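Local coordinates for ferredoxin (Thermus aquaticus, PDB 1H98), which transfers electrons in a wide variety of metabolic reactions, using one [3Fe-4S] and one [4Fe-4S] cluster, at residues E6-I9 and G10-Q14. Sequence-based numbering, arbitrary orientation.
Sequences EPCI and GVKDQ. Unlike the reference sequence in segment 6-9: Glu6 (reference Gln). With F3S (Fe3-s4 cluster), chain C.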
loop_
_atom_site.group_PDB
_atom_site.type_symbol
_atom_site.label_atom_id
_atom_site.label_comp_id
_atom_site.label_asym_id
_atom_site.label_seq_id
_atom_site.Cartn_x
_atom_site.Cartn_y
_atom_site.Cartn_z
ATOM N N GLU A 6 4.274 4.968 -5.333
ATOM C CA GLU A 6 3.922 5.987 -6.315
ATOM C C GLU A 6 2.833 5.757 -7.370
ATOM O O GLU A 6 1.974 6.618 -7.558
ATOM C CB GLU A 6 5.196 6.470 -7.002
ATOM C CG GLU A 6 4.996 7.663 -7.904
ATOM C CD GLU A 6 6.298 8.366 -8.202
ATOM O OE1 GLU A 6 6.911 8.917 -7.252
ATOM O OE2 GLU A 6 6.703 8.365 -9.385
ATOM N N PRO A 7 2.838 4.602 -8.058
ATOM C CA PRO A 7 1.825 4.338 -9.091
ATOM C C PRO A 7 0.347 4.529 -8.712
ATOM O O PRO A 7 -0.494 4.759 -9.585
ATOM C CB PRO A 7 2.127 2.891 -9.495
ATOM C CG PRO A 7 3.596 2.786 -9.273
ATOM C CD PRO A 7 3.756 3.456 -7.938
ATOM N N CYS A 8 0.035 4.428 -7.423
ATOM C CA CYS A 8 -1.341 4.580 -6.945
ATOM C C CYS A 8 -1.850 6.007 -7.117
ATOM O O CYS A 8 -3.044 6.218 -7.338
ATOM C CB CYS A 8 -1.448 4.182 -5.462
ATOM S SG CYS A 8 -3.141 4.168 -4.780
ATOM N N ILE A 9 -0.942 6.973 -7.021
ATOM C CA ILE A 9 -1.296 8.379 -7.144
ATOM C C ILE A 9 -1.891 8.668 -8.515
ATOM O O ILE A 9 -1.299 8.349 -9.545
ATOM C CB ILE A 9 -0.071 9.282 -6.895
ATOM C CG1 ILE A 9 0.498 9.012 -5.500
ATOM C CG2 ILE A 9 -0.457 10.759 -7.027
ATOM C CD1 ILE A 9 1.760 9.793 -5.193
ATOM N N GLY A 10 -3.073 9.269 -8.522
ATOM C CA GLY A 10 -3.732 9.584 -9.773
ATOM C C GLY A 10 -4.495 8.403 -10.334
ATOM O O GLY A 10 -5.114 8.515 -11.388
ATOM N N VAL A 11 -4.462 7.269 -9.638
ATOM C CA VAL A 11 -5.161 6.076 -10.098
ATOM C C VAL A 11 -6.189 5.604 -9.073
ATOM O O VAL A 11 -7.374 5.539 -9.375
ATOM C CB VAL A 11 -4.173 4.933 -10.416
ATOM C CG1 VAL A 11 -4.928 3.684 -10.865
ATOM C CG2 VAL A 11 -3.202 5.381 -11.500
ATOM N N LYS A 12 -5.728 5.282 -7.868
ATOM C CA LYS A 12 -6.599 4.819 -6.787
ATOM C C LYS A 12 -7.647 3.818 -7.273
ATOM O O LYS A 12 -8.837 3.948 -6.980
ATOM C CB LYS A 12 -7.264 6.013 -6.097
ATOM C CG LYS A 12 -6.266 6.965 -5.457
ATOM C CD LYS A 12 -6.929 8.204 -4.872
ATOM C CE LYS A 12 -7.854 7.857 -3.718
ATOM N NZ LYS A 12 -8.464 9.072 -3.112
ATOM N N ASP A 13 -7.174 2.787 -7.966
ATOM C CA ASP A 13 -8.035 1.752 -8.525
ATOM C C ASP A 13 -8.910 1.044 -7.497
ATOM O O ASP A 13 -10.045 0.681 -7.795
ATOM C CB ASP A 13 -7.192 0.728 -9.284
ATOM C CG ASP A 13 -8.025 -0.392 -9.854
ATOM O OD1 ASP A 13 -8.566 -0.239 -10.969
ATOM O OD2 ASP A 13 -8.145 -1.426 -9.177
ATOM N N GLN A 14 -8.344 0.774 -6.325
ATOM C CA GLN A 14 -9.038 0.120 -5.214
ATOM C C GLN A 14 -9.305 -1.382 -5.288
ATOM O O GLN A 14 -9.922 -1.936 -4.378
ATOM C CB GLN A 14 -10.313 0.886 -4.843
ATOM C CG GLN A 14 -10.033 2.297 -4.345
ATOM C CD GLN A 14 -11.273 3.172 -4.306
ATOM O OE1 GLN A 14 -12.193 2.931 -3.525
ATOM N NE2 GLN A 14 -11.295 4.206 -5.139
HETATM FE FE1 F3S C . -5.001 -0.239 -4.553
HETATM FE FE3 F3S C . -3.906 2.192 -5.400
HETATM FE FE4 F3S C . -3.481 -0.138 -6.836
HETATM S S1 F3S C . -6.010 1.843 -4.530
HETATM S S2 F3S C . -5.460 -1.297 -6.533
HETATM S S3 F3S C . -2.740 0.292 -4.663
HETATM S S4 F3S C . -3.995 1.936 -7.681
#
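The carbonyl oxygen of Cys8 draws the following loop back on itself by taking two backbone N-H groups, from Val11 N at 2.9 Å and from Lys12 N. The two donors approach differently: Lys12 N lies in the carbonyl plane, whereas Val11 N sits 42° above it, off the lone pairs. Ile9 and Gly10 are the corners of the type II beta turn that the Val11 bond closes, with Gly10, at positive phi, in its third position.

On the cluster side of this turn, Cys8 SG binds FE3 of the [3Fe-4S] cluster at 2.2 Å, its chi1 of -174° placing the sulfur opposite the backbone N. Val11 spreads its two methyls between protein and cofactor: CG2 rests 3.4 Å from Pro7 O, while CG1 approaches cluster sulfide S4 at 3.8 Å. Farther along, the chain passes close over the sulfides, with Asp13 N 3.3 Å from S4 and Gln14 N 3.1 Å from S1. Gln14 CG sits beside its own backbone N, and the extended chain beyond it carries NE2 to Lys12 O at 3.1 Å, that oxygen lying close to the amide plane.

Outside the loop, Lys12 NZ reaches Asp27 in a salt bridge and the carbonyl of Gly29 in a hydrogen bond, and Asp13 OD2 bonds to Ser15 OG. Cys16 and Cys49 are the other cysteine ligands of this cluster. The doubly bonded Cys8 carbonyl thus helps hold together the Cys8 ligand and the loop bringing amide groups to the sulfides, where their N-H dipoles would be expected to stabilise negative charge on the cluster and so influence its reduction potential.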